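Local coordinates for probable 2-phosphosulfolactate phosphatase (Clostridium acetobutylicum, PDB 1VR0), which probably catalyses the magnesium-dependent hydrolysis of (2R)-O-phospho-3-sulfolactate to (2R)-3-sulfolactate and phosphate, at residues 166-171 against 195-200; 173-178 against 185-190. All blocks are in the same frame, centred on the assembly; numbering follows the deposited sequence.

Interaction 1: 166-171 against 195-200; sequences DDFICS and QYVYKT. With MG (magnesium ion), chain D.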
ATOM      1  N   ASP A 166      -6.843   9.768  -2.653  1.00 39.91           N
ATOM      2  CA  ASP A 166      -8.291   9.838  -3.000  1.00 40.00           C
ATOM      3  C   ASP A 166      -8.911   8.432  -2.995  1.00 40.09           C
ATOM      4  O   ASP A 166      -9.925   8.180  -2.322  1.00 40.15           O
ATOM      5  CB  ASP A 166      -8.541  10.544  -4.361  1.00 40.12           C
ATOM      6  CG  ASP A 166      -7.648  10.024  -5.489  1.00 42.25           C
ATOM      7  OD1 ASP A 166      -6.642   9.331  -5.241  1.00 45.18           O
ATOM      8  OD2 ASP A 166      -7.939  10.320  -6.651  1.00 47.31           O
ATOM      9  N   ASP A 167      -8.301   7.498  -3.715  1.00 39.76           N
ATOM     10  CA  ASP A 167      -8.890   6.174  -3.807  1.00 40.16           C
ATOM     11  C   ASP A 167      -8.843   5.482  -2.434  1.00 40.01           C
ATOM     12  O   ASP A 167      -9.715   4.730  -2.092  1.00 40.36           O
ATOM     13  CB  ASP A 167      -8.206   5.328  -4.910  1.00 40.28           C
ATOM     14  CG  ASP A 167      -8.476   5.884  -6.322  1.00 40.11           C
ATOM     15  OD1 ASP A 167      -9.522   6.512  -6.495  1.00 42.47           O
ATOM     16  OD2 ASP A 167      -7.671   5.712  -7.255  1.00 38.74           O
ATOM     17  N   PHE A 168      -7.820   5.769  -1.650  1.00 39.73           N
ATOM     18  CA  PHE A 168      -7.606   5.116  -0.379  1.00 39.29           C
ATOM     19  C   PHE A 168      -8.648   5.562   0.639  1.00 39.85           C
ATOM     20  O   PHE A 168      -9.228   4.726   1.344  1.00 39.98           O
ATOM     21  CB  PHE A 168      -6.203   5.446   0.113  1.00 39.41           C
ATOM     22  CG  PHE A 168      -5.707   4.597   1.282  1.00 39.30           C
ATOM     23  CD1 PHE A 168      -5.382   3.263   1.103  1.00 39.41           C
ATOM     24  CD2 PHE A 168      -5.481   5.167   2.535  1.00 37.75           C
ATOM     25  CE1 PHE A 168      -4.894   2.491   2.171  1.00 39.81           C
ATOM     26  CE2 PHE A 168      -4.993   4.402   3.585  1.00 38.40           C
ATOM     27  CZ  PHE A 168      -4.691   3.061   3.396  1.00 38.61           C
ATOM     28  N   ILE A 169      -8.911   6.870   0.723  1.00 39.86           N
ATOM     29  CA  ILE A 169      -9.877   7.345   1.703  1.00 39.82           C
ATOM     30  C   ILE A 169     -11.278   6.895   1.316  1.00 40.28           C
ATOM     31  O   ILE A 169     -12.119   6.607   2.171  1.00 40.37           O
ATOM     32  CB  ILE A 169      -9.805   8.874   1.916  1.00 39.50           C
ATOM     33  CG1 ILE A 169     -10.662   9.281   3.133  1.00 40.10           C
ATOM     34  CG2 ILE A 169     -10.206   9.650   0.684  1.00 38.40           C
ATOM     35  CD1 ILE A 169     -10.329  10.691   3.704  1.00 40.18           C
ATOM     36  N   CYS A 170     -11.528   6.844   0.012  1.00 41.18           N
ATOM     37  CA  CYS A 170     -12.805   6.393  -0.497  1.00 40.85           C
ATOM     38  C   CYS A 170     -12.995   4.929  -0.137  1.00 40.16           C
ATOM     39  O   CYS A 170     -14.074   4.555   0.264  1.00 39.54           O
ATOM     40  CB  CYS A 170     -12.862   6.576  -2.002  1.00 41.09           C
ATOM     41  SG  CYS A 170     -14.488   6.141  -2.673  1.00 44.54           S
ATOM     42  N   SER A 171     -11.928   4.123  -0.237  1.00 39.51           N
ATOM     43  CA  SER A 171     -11.974   2.739   0.261  1.00 39.39           C
ATOM     44  C   SER A 171     -12.372   2.683   1.716  1.00 39.10           C
ATOM     45  O   SER A 171     -13.193   1.884   2.113  1.00 39.33           O
ATOM     46  CB  SER A 171     -10.635   2.057   0.157  1.00 39.24           C
ATOM     47  OG  SER A 171     -10.134   2.073  -1.165  1.00 41.43           O
ATOM     48  N   GLN A 195      -9.641   2.655   6.560  1.00 37.87           N
ATOM     49  CA  GLN A 195     -10.779   2.987   7.384  1.00 38.08           C
ATOM     50  C   GLN A 195     -10.401   4.030   8.440  1.00 37.90           C
ATOM     51  O   GLN A 195     -11.173   4.938   8.728  1.00 37.58           O
ATOM     52  CB  GLN A 195     -11.323   1.699   8.014  1.00 38.20           C
ATOM     53  CG  GLN A 195     -12.671   1.835   8.697  1.00 38.78           C
ATOM     54  CD  GLN A 195     -12.568   2.314  10.104  1.00 41.59           C
ATOM     55  OE1 GLN A 195     -11.530   2.100  10.764  1.00 46.06           O
ATOM     56  NE2 GLN A 195     -13.607   3.026  10.587  1.00 41.21           N
ATOM     57  N   TYR A 196      -9.195   3.904   8.980  1.00 38.01           N
ATOM     58  CA  TYR A 196      -8.680   4.834   9.976  1.00 38.17           C
ATOM     59  C   TYR A 196      -8.553   6.238   9.422  1.00 38.49           C
ATOM     60  O   TYR A 196      -8.964   7.214  10.089  1.00 38.39           O
ATOM     61  CB  TYR A 196      -7.315   4.381  10.506  1.00 37.72           C
ATOM     62  CG  TYR A 196      -6.673   5.448  11.359  1.00 38.25           C
ATOM     63  CD1 TYR A 196      -7.153   5.724  12.631  1.00 37.50           C
ATOM     64  CD2 TYR A 196      -5.595   6.212  10.877  1.00 38.29           C
ATOM     65  CE1 TYR A 196      -6.579   6.727  13.414  1.00 37.15           C
ATOM     66  CE2 TYR A 196      -5.014   7.207  11.654  1.00 38.08           C
ATOM     67  CZ  TYR A 196      -5.513   7.467  12.922  1.00 38.65           C
ATOM     68  OH  TYR A 196      -4.949   8.472  13.694  1.00 38.00           O
ATOM     69  N   VAL A 197      -7.993   6.331   8.209  1.00 38.47           N
ATOM     70  CA  VAL A 197      -7.816   7.604   7.525  1.00 38.42           C
ATOM     71  C   VAL A 197      -9.177   8.247   7.281  1.00 38.60           C
ATOM     72  O   VAL A 197      -9.358   9.476   7.511  1.00 38.09           O
ATOM     73  CB  VAL A 197      -7.076   7.426   6.177  1.00 38.51           C
ATOM     74  CG1 VAL A 197      -7.080   8.726   5.365  1.00 38.27           C
ATOM     75  CG2 VAL A 197      -5.665   6.970   6.412  1.00 38.79           C
ATOM     76  N   TYR A 198     -10.135   7.431   6.821  1.00 38.38           N
ATOM     77  CA  TYR A 198     -11.495   7.935   6.608  1.00 38.61           C
ATOM     78  C   TYR A 198     -12.116   8.387   7.930  1.00 38.90           C
ATOM     79  O   TYR A 198     -12.574   9.517   8.054  1.00 38.95           O
ATOM     80  CB  TYR A 198     -12.414   6.906   5.943  1.00 38.13           C
ATOM     81  CG  TYR A 198     -13.826   7.350   6.076  1.00 37.57           C
ATOM     82  CD1 TYR A 198     -14.309   8.367   5.259  1.00 37.52           C
ATOM     83  CD2 TYR A 198     -14.664   6.853   7.096  1.00 36.71           C
ATOM     84  CE1 TYR A 198     -15.599   8.861   5.412  1.00 36.92           C
ATOM     85  CE2 TYR A 198     -15.972   7.339   7.245  1.00 36.19           C
ATOM     86  CZ  TYR A 198     -16.434   8.337   6.388  1.00 36.49           C
ATOM     87  OH  TYR A 198     -17.711   8.862   6.477  1.00 36.13           O
ATOM     88  N   LYS A 199     -12.131   7.490   8.902  1.00 39.59           N
ATOM     89  CA  LYS A 199     -12.803   7.713  10.190  1.00 40.18           C
ATOM     90  C   LYS A 199     -12.302   9.031  10.832  1.00 39.63           C
ATOM     91  O   LYS A 199     -13.069   9.741  11.456  1.00 40.00           O
ATOM     92  CB  LYS A 199     -12.524   6.453  11.024  1.00 40.58           C
ATOM     93  CG  LYS A 199     -13.130   6.239  12.396  1.00 41.86           C
ATOM     94  CD  LYS A 199     -12.183   5.185  13.212  1.00 45.18           C
ATOM     95  CE  LYS A 199     -12.930   3.917  13.822  1.00 49.09           C
ATOM     96  NZ  LYS A 199     -13.083   4.032  15.329  1.00 51.17           N
ATOM     97  N   THR A 200     -11.040   9.395  10.613  1.00 39.28           N
ATOM     98  CA  THR A 200     -10.472  10.640  11.155  1.00 39.01           C
ATOM     99  C   THR A 200     -10.586  11.852  10.219  1.00 39.44           C
ATOM    100  O   THR A 200     -10.007  12.892  10.477  1.00 39.44           O
ATOM    101  CB  THR A 200      -8.964  10.448  11.551  1.00 38.17           C
ATOM    102  OG1 THR A 200      -8.260   9.813  10.483  1.00 37.40           O
ATOM    103  CG2 THR A 200      -8.820   9.593  12.759  1.00 35.70           C
TER
HETATM  104 MG    MG D 400      -7.420   7.082  -9.172  1.00 35.97          MG
HETATM  105  O   HOH W   1      -9.231   8.590  -8.224  1.00 26.12           O
HETATM  106  O   HOH W   2      -6.188   9.187  -8.737  1.00 45.17           O
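The ring of Phe168 presents an edge to Val197: its CE2 lies 3.9 Å from Val197 CG2, and that methyl sits near the ring plane. Carrying CG anti to the backbone N (chi1 -167°) turns the ring toward the second helix although the side chain starts off along the flank of its own. The Tyr198 ring is met obliquely by Ile169 O, which is 3.8 Å from Tyr198 CB; Tyr198 OH is hydrogen-bonded to Lys232 NZ. The Tyr196 ring has Thr200 OG1 above one face, over its centre. That threonine turns its hydroxyl back to Tyr196 O, with OG1 2.7 Å from the oxygen, so the carbonyl is gripped from opposite faces of its plane by OG1 and N of Thr200, where the helix ends. Tyr196 OH is also hydrogen-bonded to Thr200 OG1 of the second subunit, and Thr200 OG1 to Tyr196 OH there.

Ile169 reaches across with its longer branch, CG1 and CD1, an arm long enough to span the gap between the helices. CG1 rests 3.8 Å from Tyr198 CA, while CD1 reaches Val197 CG1 at 4.1 Å. The axes approach to 7.8 Å at a signed crossing angle of -85°, and the side chains likewise cross at about a right angle.

The N-terminal end of 166-171 has acidic residues instead, suited to a metal and its waters. Asp167 OD2 binds magnesium at 2.4 Å, and a metal-bound water donates to both Asp166 OD2 and Asp167 OD1. This is a buried, nearly perpendicular helix crossing, on a helix whose N-terminal end carries a ligand of the phosphatase's magnesium site, which Asp38 and Gly158 O complete on the protein side.

Interaction 2: 173-178 against 185-190; sequences YIINCV and LELTDA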
ATOM      1  N   TYR A 173     -14.045   4.908   3.470  1.00 39.02           N
ATOM      2  CA  TYR A 173     -15.433   5.279   3.638  1.00 39.19           C
ATOM      3  C   TYR A 173     -16.334   4.087   3.421  1.00 38.90           C
ATOM      4  O   TYR A 173     -17.289   3.860   4.195  1.00 39.09           O
ATOM      5  CB  TYR A 173     -15.785   6.386   2.646  1.00 39.30           C
ATOM      6  CG  TYR A 173     -17.239   6.658   2.482  1.00 38.80           C
ATOM      7  CD1 TYR A 173     -18.050   6.927   3.578  1.00 38.32           C
ATOM      8  CD2 TYR A 173     -17.806   6.711   1.207  1.00 38.72           C
ATOM      9  CE1 TYR A 173     -19.390   7.229   3.399  1.00 37.46           C
ATOM     10  CE2 TYR A 173     -19.132   7.009   1.031  1.00 37.34           C
ATOM     11  CZ  TYR A 173     -19.924   7.261   2.119  1.00 37.86           C
ATOM     12  OH  TYR A 173     -21.270   7.545   1.909  1.00 39.37           O
ATOM     13  N   ILE A 174     -16.035   3.331   2.369  1.00 38.24           N
ATOM     14  CA  ILE A 174     -16.861   2.200   1.993  1.00 37.94           C
ATOM     15  C   ILE A 174     -16.745   1.086   3.042  1.00 38.16           C
ATOM     16  O   ILE A 174     -17.743   0.490   3.428  1.00 38.04           O
ATOM     17  CB  ILE A 174     -16.503   1.749   0.579  1.00 37.55           C
ATOM     18  CG1 ILE A 174     -16.950   2.848  -0.404  1.00 37.31           C
ATOM     19  CG2 ILE A 174     -17.152   0.421   0.236  1.00 37.12           C
ATOM     20  CD1 ILE A 174     -16.703   2.586  -1.848  1.00 37.47           C
ATOM     21  N   ILE A 175     -15.525   0.830   3.499  1.00 37.99           N
ATOM     22  CA  ILE A 175     -15.280  -0.155   4.533  1.00 37.83           C
ATOM     23  C   ILE A 175     -16.067   0.251   5.783  1.00 38.03           C
ATOM     24  O   ILE A 175     -16.733  -0.556   6.402  1.00 37.57           O
ATOM     25  CB  ILE A 175     -13.778  -0.256   4.817  1.00 37.85           C
ATOM     26  CG1 ILE A 175     -13.093  -0.924   3.626  1.00 37.77           C
ATOM     27  CG2 ILE A 175     -13.498  -1.015   6.107  1.00 37.29           C
ATOM     28  CD1 ILE A 175     -11.586  -0.720   3.586  1.00 37.91           C
ATOM     29  N   ASN A 176     -16.038   1.533   6.107  1.00 38.35           N
ATOM     30  CA  ASN A 176     -16.773   2.031   7.239  1.00 38.06           C
ATOM     31  C   ASN A 176     -18.249   1.765   7.133  1.00 38.21           C
ATOM     32  O   ASN A 176     -18.883   1.458   8.112  1.00 38.31           O
ATOM     33  CB  ASN A 176     -16.555   3.528   7.406  1.00 37.88           C
ATOM     34  CG  ASN A 176     -16.848   3.983   8.810  1.00 36.09           C
ATOM     35  OD1 ASN A 176     -17.896   4.521   9.098  1.00 30.50           O
ATOM     36  ND2 ASN A 176     -15.937   3.689   9.701  1.00 36.09           N
ATOM     37  N   CYS A 177     -18.791   1.929   5.938  1.00 39.14           N
ATOM     38  CA  CYS A 177     -20.208   1.693   5.667  1.00 39.39           C
ATOM     39  C   CYS A 177     -20.569   0.222   5.784  1.00 39.77           C
ATOM     40  O   CYS A 177     -21.700  -0.127   6.171  1.00 39.78           O
ATOM     41  CB  CYS A 177     -20.556   2.172   4.257  1.00 39.65           C
ATOM     42  SG  CYS A 177     -20.543   3.983   3.982  1.00 40.87           S
ATOM     43  N   VAL A 178     -19.625  -0.643   5.421  1.00 40.17           N
ATOM     44  CA  VAL A 178     -19.800  -2.066   5.617  1.00 41.05           C
ATOM     45  C   VAL A 178     -19.858  -2.360   7.115  1.00 42.11           C
ATOM     46  O   VAL A 178     -20.693  -3.134   7.556  1.00 40.98           O
ATOM     47  CB  VAL A 178     -18.690  -2.893   4.950  1.00 40.80           C
ATOM     48  CG1 VAL A 178     -18.755  -4.371   5.405  1.00 41.15           C
ATOM     49  CG2 VAL A 178     -18.798  -2.811   3.441  1.00 40.62           C
ATOM     50  N   LEU A 185     -16.627  -9.051  10.738  1.00 41.98           N
ATOM     51  CA  LEU A 185     -15.635  -8.664   9.752  1.00 41.65           C
ATOM     52  C   LEU A 185     -14.247  -8.984  10.201  1.00 41.40           C
ATOM     53  O   LEU A 185     -13.975  -9.017  11.372  1.00 40.85           O
ATOM     54  CB  LEU A 185     -15.689  -7.172   9.541  1.00 41.61           C
ATOM     55  CG  LEU A 185     -16.847  -6.664   8.720  1.00 41.48           C
ATOM     56  CD1 LEU A 185     -16.566  -5.213   8.414  1.00 41.21           C
ATOM     57  CD2 LEU A 185     -16.980  -7.466   7.450  1.00 41.65           C
ATOM     58  N   GLU A 186     -13.363  -9.193   9.239  1.00 42.16           N
ATOM     59  CA  GLU A 186     -11.894  -9.228   9.503  1.00 42.81           C
ATOM     60  C   GLU A 186     -11.157  -8.393   8.454  1.00 40.87           C
ATOM     61  O   GLU A 186     -11.091  -8.797   7.308  1.00 40.85           O
ATOM     62  CB  GLU A 186     -11.405 -10.674   9.491  1.00 42.53           C
ATOM     63  CG  GLU A 186      -9.915 -10.779   9.492  1.00 45.25           C
ATOM     64  CD  GLU A 186      -9.434 -12.202   9.619  1.00 47.29           C
ATOM     65  OE1 GLU A 186     -10.099 -13.132   9.055  1.00 53.60           O
ATOM     66  OE2 GLU A 186      -8.384 -12.383  10.297  1.00 53.74           O
ATOM     67  N   LEU A 187     -10.629  -7.241   8.847  1.00 39.67           N
ATOM     68  CA  LEU A 187      -9.895  -6.382   7.910  1.00 38.59           C
ATOM     69  C   LEU A 187      -8.411  -6.746   7.866  1.00 37.83           C
ATOM     70  O   LEU A 187      -7.829  -7.105   8.892  1.00 37.78           O
ATOM     71  CB  LEU A 187     -10.032  -4.932   8.320  1.00 38.11           C
ATOM     72  CG  LEU A 187     -11.406  -4.398   8.659  1.00 38.75           C
ATOM     73  CD1 LEU A 187     -11.381  -2.896   8.580  1.00 38.33           C
ATOM     74  CD2 LEU A 187     -12.463  -4.929   7.722  1.00 40.80           C
ATOM     75  N   THR A 188      -7.796  -6.652   6.687  1.00 37.08           N
ATOM     76  CA  THR A 188      -6.345  -6.652   6.598  1.00 36.49           C
ATOM     77  C   THR A 188      -5.843  -5.303   7.082  1.00 36.74           C
ATOM     78  O   THR A 188      -6.612  -4.340   7.153  1.00 36.25           O
ATOM     79  CB  THR A 188      -5.813  -6.867   5.177  1.00 36.13           C
ATOM     80  OG1 THR A 188      -6.191  -5.773   4.327  1.00 35.59           O
ATOM     81  CG2 THR A 188      -6.301  -8.132   4.619  1.00 34.62           C
ATOM     82  N   ASP A 189      -4.555  -5.238   7.393  1.00 36.52           N
ATOM     83  CA  ASP A 189      -3.966  -4.004   7.898  1.00 36.88           C
ATOM     84  C   ASP A 189      -4.162  -2.838   6.897  1.00 37.19           C
ATOM     85  O   ASP A 189      -4.360  -1.700   7.296  1.00 37.19           O
ATOM     86  CB  ASP A 189      -2.482  -4.222   8.213  1.00 36.26           C
ATOM     87  CG  ASP A 189      -2.250  -4.884   9.565  1.00 37.00           C
ATOM     88  OD1 ASP A 189      -3.192  -5.506  10.119  1.00 36.37           O
ATOM     89  OD2 ASP A 189      -1.106  -4.783  10.098  1.00 36.98           O
ATOM     90  N   ALA A 190      -4.108  -3.136   5.598  1.00 37.23           N
ATOM     91  CA  ALA A 190      -4.298  -2.117   4.564  1.00 37.07           C
ATOM     92  C   ALA A 190      -5.679  -1.530   4.637  1.00 37.41           C
ATOM     93  O   ALA A 190      -5.843  -0.321   4.506  1.00 38.09           O
ATOM     94  CB  ALA A 190      -4.054  -2.689   3.163  1.00 36.88           C
TER
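Ile175 and Val178, one helical turn apart, face Leu187 and Leu185 of the short strand that follows the helix. The packing is close at just two points. Ile175 CG2 meets Leu187 CD1 at 3.8 Å, and Val178 CG1 meets Leu185 CD1, also at 3.8 Å. CB points toward the strand in both helix residues, and the methyl anti to the backbone N (chi1 169° for Val178) is the one that touches. Val178 CG1 also stands 4.1 Å from Leu185 CD2, so that one methyl faces both ends of the leucine fork. Each pair meets at a slant, with the beta-branched residue supplying a short, stiff side chain and the leucine a longer arm; in this way the 8.9 Å between Ile175 CA and Leu187 CA is bridged.

Alternation along the strand separates the two environments. Leu185 and Leu187 direct their CB atoms toward the helix, whereas Glu186 between them is solvent-exposed, as befits a carboxylate at the outermost strand within this chain. The leucines themselves are only partly buried, in contrast to the buried Ile175 and Val178. Ile15 of the adjoining strand 13-18 touches Val178, Leu185 and Leu187 and extends the apolar patch.

Beyond Leu187 the chain turns into helix 189-199. Thr188 occupies its N-cap, and its OG1 makes a weak bond to Ala191 N besides a hydrogen bond to Asp16. Asp189, at the first turn, accepts hydrogen bonds from Ile165 N and Lys212 N of the second subunit. Across 173-178 and 185-190 themselves, however, the touching groups are aliphatic methyls alone. Helix and strand are therefore joined through hydrophobic burial and close fit, with no directional polar bond needed between the touching side chains.

Overall arrangement
Helices 165-181 and 189-199 take part in both interactions, and interaction 2 is nested within the loop that interaction 1 closes. Their centres lie about 10 Å apart. Interaction 1 is the core contact: all its touching residues are buried, and it mixes aromatic with aliphatic packing, with the metal ligand Asp167 on the same helix, at its N-terminal end. Interaction 2 is only partly buried, against strand 185-187, and its meeting groups are purely aliphatic. The two are continuous: Tyr198 of interaction 1 meets Tyr173 and Asn176 of interaction 2, and Phe168 CZ lies 3.7 Å from Ala190 O. Both also reach the second subunit, interaction 1 through hydroxyls and rings and interaction 2 chiefly through the Asp189 carboxylate, with Ala190 packing there too.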